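DNA repair protein RecO (Deinococcus radiodurans, PDB 1U5K) probably takes part in DNA repair and in recombination by the RecF pathway, and binds a zinc ion. Local coordinates at residues A96-A101 against Y138-L143; K220-Q225 against H230-L235. All coordinates share one frame; numbering follows the deposited sequence.

Contact 1 (A96-A101 against Y138-L143); sequences AEFADA and YKLLGL
Phe98 meets Leu140 and Leu141 with the far end of its ring. Leu140 CD1 lies 4.3 Å from Phe98 CE2. Leu141 CD2 lies 4.3 Å from the neighbouring ring atom, Phe98 CZ. Both methyls sit at the ring edge, near its plane, and they come to it from different directions: Leu140 CD1 and Leu141 CD2 are 7.8 Å apart. The rim of the ring is thus met by two consecutive leucines.

The backbones stay well apart, with 9.6 Å between Phe98 CA and Leu140 CA, and the side chains span the distance. Phe98 CG is anti to the backbone N (chi1 171°), which carries the ring outward from helix 86-102. The side chain of Leu140 sets out toward helix 86-102. Leu141 starts out to the side and reaches the ring with its CD2 branch.

Other parts of the fold pack around this contact. Val222 of helix 211-225 touches Phe98, and Trp232 makes an edge-to-face contact with the Phe98 ring. From helix 110-125, Leu115 packs on Leu140, and Phe116 on Ala99. Away from the interface, Glu97 and Asp100 form salt bridges to Arg14, and Asp100 forms another to Lys33, linking helix 86-102 to the N-terminal strands. Tyr138 OH is hydrogen-bonded to Leu214 O.

This is a helix-to-helix contact in the buried core of the C-terminal part of RecO, away from the zinc site. Its side chains exchange nothing polar. It therefore depends on burial and on the fit of a ring edge against methyls, while Glu97 and Asp100 find their charged partners on another side of the helix.

Contact 2 (K220-Q225 against H230-L235); sequences KFVTVQ and HSWRQL
His230, with help from Trp232 and Arg233, packs against Val222 and Thr223 in a buried, mainly van der Waals contact. It lies where the chain turns back after helix 211-225 and enters a 3-10 segment, residues 231-235. Thr223 and His230 have the closest backbones, with CA atoms 6.7 Å apart.

The imidazole lies beside the helix, with Thr223 N over one face. Val222 CG1 comes to 3.6 Å from His230 CE1. The same methyl is 4.0 Å from Trp232 CZ2, so it serves both rings. Trp232 NE1 donates to His230 ND1 at 3.0 Å, and the N-H points well at its target (154°). The bond lies in the indole plane but is tilted 18° from the imidazole plane. His230 NE2 is bonded to Val226 O. Both ring nitrogens therefore have partners, which fixes the rotation of the ring and suggests a neutral imidazole.

Arg233 CG lies 3.8 Å above the centre of the Trp232 indole. Bends at chi2 and chi3 bring Arg233 NH1 to within 3.1 Å of His230 O, from above the carbonyl plane. Arg233 N reaches the same oxygen from the opposite face. Thr223 OG1 sits over one face of the guanidinium, but its hydrogen bond goes to Glu219 O. Replacing His230 with an alanine would probably leave the Trp232 N-H and Val226 O without their mates and open a gap beside Val222.

Ser231 OG is bonded to Ala84 O of the second subunit, and Tyr89 of that subunit packs on Arg233. The arrangement is a 3-10 segment folded back on the end of its preceding helix, within the helical C-terminal part of RecO.

The chain first forms the strands of the N-terminal OB-type region, then enters helix 86-102. Contact 1 closes a loop of 36 residues, joining that helix to helix 129-141 around helix 110-125. The chain next passes through the zinc site, formed by Cys153, Cys156, Cys173 and Cys176, and through two more helices. Contact 2 then closes a short loop of four residues after helix 211-225. The two loops follow in series and neither nest nor cross. In space their centres are about 10 Å apart. Leu141 CD2 lies 3.8 Å from Val222 CG2, and Trp232 packs on Ala101, so the late C-terminal elements join the earlier helices in one core.

Contact 1 (A96-A101 against Y138-L143)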
loop_
_atom_site.group_PDB
_atom_site.type_symbol
_atom_site.label_atom_id
_atom_site.label_comp_id
_atom_site.label_asym_id
_atom_site.label_seq_id
_atom_site.Cartn_x
_atom_site.Cartn_y
_atom_site.Cartn_z
ATOM N N ALA A 96 -5.303 -2.787 -12.398
ATOM C CA ALA A 96 -4.727 -1.466 -12.597
ATOM C C ALA A 96 -3.409 -1.291 -11.836
ATOM O O ALA A 96 -2.392 -0.920 -12.426
ATOM C CB ALA A 96 -5.714 -0.385 -12.257
ATOM N N GLU A 97 -3.432 -1.579 -10.538
ATOM C CA GLU A 97 -2.254 -1.387 -9.689
ATOM C C GLU A 97 -1.193 -2.450 -10.002
ATOM O O GLU A 97 0.006 -2.189 -10.011
ATOM C CB GLU A 97 -2.656 -1.353 -8.209
ATOM C CG GLU A 97 -3.462 -0.119 -7.815
ATOM C CD GLU A 97 -2.637 1.163 -7.785
ATOM O OE1 GLU A 97 -1.387 1.133 -7.897
ATOM O OE2 GLU A 97 -3.247 2.236 -7.616
ATOM N N PHE A 98 -1.631 -3.651 -10.372
ATOM C CA PHE A 98 -0.704 -4.715 -10.713
ATOM C C PHE A 98 0.037 -4.353 -11.992
ATOM O O PHE A 98 1.268 -4.451 -12.053
ATOM C CB PHE A 98 -1.437 -6.046 -10.914
ATOM C CG PHE A 98 -0.567 -7.136 -11.465
ATOM C CD1 PHE A 98 0.316 -7.837 -10.656
ATOM C CD2 PHE A 98 -0.631 -7.458 -12.810
ATOM C CE1 PHE A 98 1.118 -8.861 -11.197
ATOM C CE2 PHE A 98 0.143 -8.481 -13.336
ATOM C CZ PHE A 98 1.036 -9.159 -12.534
ATOM N N ALA A 99 -0.704 -3.917 -13.003
ATOM C CA ALA A 99 -0.053 -3.561 -14.264
ATOM C C ALA A 99 0.965 -2.425 -14.101
ATOM O O ALA A 99 2.070 -2.473 -14.647
ATOM C CB ALA A 99 -1.074 -3.219 -15.331
ATOM N N ASP A 100 0.612 -1.440 -13.284
ATOM C CA ASP A 100 1.476 -0.286 -13.059
ATOM C C ASP A 100 2.752 -0.702 -12.351
ATOM O O ASP A 100 3.801 -0.123 -12.599
ATOM C CB ASP A 100 0.792 0.771 -12.203
ATOM C CG ASP A 100 1.526 2.102 -12.228
ATOM O OD1 ASP A 100 2.032 2.559 -13.269
ATOM O OD2 ASP A 100 1.670 2.754 -11.188
ATOM N N ALA A 101 2.632 -1.694 -11.476
ATOM C CA ALA A 101 3.743 -2.176 -10.689
ATOM C C ALA A 101 4.642 -3.074 -11.517
ATOM O O ALA A 101 5.855 -3.103 -11.300
ATOM C CB ALA A 101 3.211 -2.909 -9.493
ATOM N N TYR A 138 -1.155 -13.320 -15.008
ATOM C CA TYR A 138 -0.101 -14.234 -15.445
ATOM C C TYR A 138 0.291 -14.006 -16.905
ATOM O O TYR A 138 1.477 -13.978 -17.256
ATOM C CB TYR A 138 -0.480 -15.699 -15.191
ATOM C CG TYR A 138 -0.142 -16.242 -13.834
ATOM C CD1 TYR A 138 -0.966 -15.996 -12.750
ATOM C CD2 TYR A 138 1.022 -16.996 -13.616
ATOM C CE1 TYR A 138 -0.638 -16.482 -11.503
ATOM C CE2 TYR A 138 1.333 -17.524 -12.375
ATOM C CZ TYR A 138 0.496 -17.253 -11.310
ATOM O OH TYR A 138 0.736 -17.740 -10.045
ATOM N N LYS A 139 -0.704 -13.758 -17.747
ATOM C CA LYS A 139 -0.435 -13.435 -19.133
ATOM C C LYS A 139 0.426 -12.198 -19.309
ATOM O O LYS A 139 1.312 -12.183 -20.155
ATOM C CB LYS A 139 -1.716 -13.294 -19.957
ATOM C CG LYS A 139 -1.470 -13.352 -21.449
ATOM C CD LYS A 139 -1.406 -14.761 -22.025
ATOM C CE LYS A 139 -1.100 -14.708 -23.518
ATOM N NZ LYS A 139 -0.546 -15.970 -24.048
ATOM N N LEU A 140 0.178 -11.168 -18.506
ATOM C CA LEU A 140 0.974 -9.955 -18.594
ATOM C C LEU A 140 2.437 -10.204 -18.226
ATOM O O LEU A 140 3.298 -9.461 -18.666
ATOM C CB LEU A 140 0.405 -8.836 -17.720
ATOM C CG LEU A 140 -0.888 -8.180 -18.186
ATOM C CD1 LEU A 140 -1.720 -7.535 -17.069
ATOM C CD2 LEU A 140 -0.623 -7.209 -19.319
ATOM N N LEU A 141 2.749 -11.204 -17.408
ATOM C CA LEU A 141 4.140 -11.555 -17.156
ATOM C C LEU A 141 4.964 -11.785 -18.419
ATOM O O LEU A 141 6.156 -11.453 -18.459
ATOM C CB LEU A 141 4.257 -12.786 -16.257
ATOM C CG LEU A 141 3.534 -12.796 -14.907
ATOM C CD1 LEU A 141 3.660 -14.147 -14.212
ATOM C CD2 LEU A 141 4.146 -11.725 -14.047
ATOM N N GLY A 142 4.344 -12.363 -19.442
ATOM C CA GLY A 142 4.999 -12.584 -20.716
ATOM C C GLY A 142 5.347 -11.340 -21.505
ATOM O O GLY A 142 6.141 -11.428 -22.440
ATOM N N LEU A 143 4.767 -10.191 -21.168
ATOM C CA LEU A 143 5.041 -8.983 -21.924
ATOM C C LEU A 143 5.970 -8.013 -21.203
ATOM O O LEU A 143 6.354 -6.980 -21.733
ATOM C CB LEU A 143 3.733 -8.275 -22.237
ATOM C CG LEU A 143 2.712 -9.083 -23.029
ATOM C CD1 LEU A 143 1.396 -8.321 -23.100
ATOM C CD2 LEU A 143 3.235 -9.403 -24.408
#

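Contact 2 (K220-Q225 against H230-L235)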
loop_
_atom_site.group_PDB
_atom_site.type_symbol
_atom_site.label_atom_id
_atom_site.label_comp_id
_atom_site.label_asym_id
_atom_site.label_seq_id
_atom_site.Cartn_x
_atom_site.Cartn_y
_atom_site.Cartn_z
ATOM N N LYS A 220 5.018 -13.624 -4.872
ATOM C CA LYS A 220 6.411 -13.909 -4.586
ATOM C C LYS A 220 7.278 -13.649 -5.819
ATOM O O LYS A 220 8.294 -12.956 -5.754
ATOM C CB LYS A 220 6.572 -15.372 -4.149
ATOM C CG LYS A 220 7.967 -15.775 -3.689
ATOM C CD LYS A 220 8.605 -14.823 -2.695
ATOM C CE LYS A 220 8.044 -14.826 -1.289
ATOM N NZ LYS A 220 9.004 -14.059 -0.426
ATOM N N PHE A 221 6.873 -14.224 -6.944
ATOM C CA PHE A 221 7.605 -14.055 -8.187
ATOM C C PHE A 221 7.768 -12.585 -8.560
ATOM O O PHE A 221 8.888 -12.161 -8.841
ATOM C CB PHE A 221 6.908 -14.824 -9.315
ATOM C CG PHE A 221 7.600 -14.729 -10.642
ATOM C CD1 PHE A 221 8.789 -15.388 -10.876
ATOM C CD2 PHE A 221 7.086 -13.947 -11.649
ATOM C CE1 PHE A 221 9.416 -15.324 -12.113
ATOM C CE2 PHE A 221 7.722 -13.860 -12.879
ATOM C CZ PHE A 221 8.885 -14.552 -13.104
ATOM N N VAL A 222 6.678 -11.820 -8.574
ATOM C CA VAL A 222 6.726 -10.431 -9.018
ATOM C C VAL A 222 7.600 -9.574 -8.089
ATOM O O VAL A 222 8.396 -8.760 -8.543
ATOM C CB VAL A 222 5.323 -9.831 -9.257
ATOM C CG1 VAL A 222 5.405 -8.330 -9.460
ATOM C CG2 VAL A 222 4.639 -10.478 -10.456
ATOM N N THR A 223 7.440 -9.758 -6.789
ATOM C CA THR A 223 8.170 -9.044 -5.761
ATOM C C THR A 223 9.651 -9.404 -5.816
ATOM O O THR A 223 10.467 -8.524 -5.608
ATOM C CB THR A 223 7.579 -9.366 -4.374
ATOM O OG1 THR A 223 6.278 -8.759 -4.262
ATOM C CG2 THR A 223 8.344 -8.605 -3.295
ATOM N N VAL A 224 10.022 -10.653 -6.089
ATOM C CA VAL A 224 11.437 -10.987 -6.233
ATOM C C VAL A 224 12.007 -10.431 -7.537
ATOM O O VAL A 224 13.120 -9.926 -7.547
ATOM C CB VAL A 224 11.694 -12.490 -6.100
ATOM C CG1 VAL A 224 13.130 -12.863 -6.501
ATOM C CG2 VAL A 224 11.371 -12.911 -4.687
ATOM N N GLN A 225 11.263 -10.489 -8.634
ATOM C CA GLN A 225 11.783 -10.144 -9.946
ATOM C C GLN A 225 11.786 -8.639 -10.211
ATOM O O GLN A 225 12.650 -8.146 -10.933
ATOM C CB GLN A 225 10.956 -10.801 -11.047
ATOM C CG GLN A 225 11.013 -12.327 -11.138
ATOM C CD GLN A 225 12.179 -12.797 -11.974
ATOM O OE1 GLN A 225 12.345 -12.348 -13.112
ATOM N NE2 GLN A 225 12.998 -13.681 -11.405
ATOM N N HIS A 230 5.175 -2.828 -4.365
ATOM C CA HIS A 230 4.157 -3.845 -4.626
ATOM C C HIS A 230 2.969 -3.720 -3.664
ATOM O O HIS A 230 2.470 -4.683 -3.076
ATOM C CB HIS A 230 4.818 -5.227 -4.676
ATOM C CG HIS A 230 5.805 -5.349 -5.798
ATOM N ND1 HIS A 230 5.433 -5.261 -7.119
ATOM C CD2 HIS A 230 7.157 -5.415 -5.794
ATOM C CE1 HIS A 230 6.507 -5.287 -7.883
ATOM N NE2 HIS A 230 7.565 -5.398 -7.103
ATOM N N SER A 231 2.490 -2.485 -3.569
ATOM C CA SER A 231 1.245 -2.147 -2.886
ATOM C C SER A 231 -0.005 -2.774 -3.505
ATOM O O SER A 231 -1.083 -2.855 -2.920
ATOM C CB SER A 231 1.137 -0.626 -2.776
ATOM O OG SER A 231 1.118 0.027 -4.033
ATOM N N TRP A 232 0.090 -3.187 -4.756
ATOM C CA TRP A 232 -1.003 -3.887 -5.407
ATOM C C TRP A 232 -1.397 -5.154 -4.674
ATOM O O TRP A 232 -2.510 -5.645 -4.828
ATOM C CB TRP A 232 -0.623 -4.214 -6.851
ATOM C CG TRP A 232 0.507 -5.166 -7.002
ATOM C CD1 TRP A 232 1.813 -4.839 -7.151
ATOM C CD2 TRP A 232 0.434 -6.597 -7.037
ATOM N NE1 TRP A 232 2.573 -5.978 -7.233
ATOM C CE2 TRP A 232 1.749 -7.073 -7.184
ATOM C CE3 TRP A 232 -0.601 -7.528 -6.962
ATOM C CZ2 TRP A 232 2.048 -8.436 -7.281
ATOM C CZ3 TRP A 232 -0.301 -8.891 -7.045
ATOM C CH2 TRP A 232 1.017 -9.330 -7.177
ATOM N N ARG A 233 -0.503 -5.684 -3.844
ATOM C CA ARG A 233 -0.834 -6.843 -3.027
ATOM C C ARG A 233 -1.909 -6.621 -1.962
ATOM O O ARG A 233 -2.547 -7.579 -1.556
ATOM C CB ARG A 233 0.413 -7.401 -2.363
ATOM C CG ARG A 233 1.356 -8.016 -3.364
ATOM C CD ARG A 233 2.764 -7.589 -3.160
ATOM N NE ARG A 233 3.351 -8.164 -1.980
ATOM C CZ ARG A 233 4.104 -7.520 -1.091
ATOM N NH1 ARG A 233 4.362 -6.218 -1.126
ATOM N NH2 ARG A 233 4.601 -8.229 -0.089
ATOM N N GLN A 234 -2.189 -5.368 -1.625
ATOM C CA GLN A 234 -3.363 -4.994 -0.843
ATOM C C GLN A 234 -4.687 -5.449 -1.474
ATOM O O GLN A 234 -5.702 -5.653 -0.798
ATOM C CB GLN A 234 -3.362 -3.477 -0.696
ATOM C CG GLN A 234 -2.239 -2.916 0.142
ATOM C CD GLN A 234 -2.232 -3.564 1.519
ATOM O OE1 GLN A 234 -3.185 -3.421 2.293
ATOM N NE2 GLN A 234 -1.203 -4.341 1.792
ATOM N N LEU A 235 -4.689 -5.608 -2.793
ATOM C CA LEU A 235 -5.900 -5.973 -3.501
ATOM C C LEU A 235 -6.058 -7.444 -3.882
ATOM O O LEU A 235 -7.073 -7.820 -4.468
ATOM C CB LEU A 235 -6.033 -5.094 -4.744
ATOM C CG LEU A 235 -5.974 -3.601 -4.455
ATOM C CD1 LEU A 235 -5.963 -2.818 -5.751
ATOM C CD2 LEU A 235 -7.055 -3.115 -3.494
#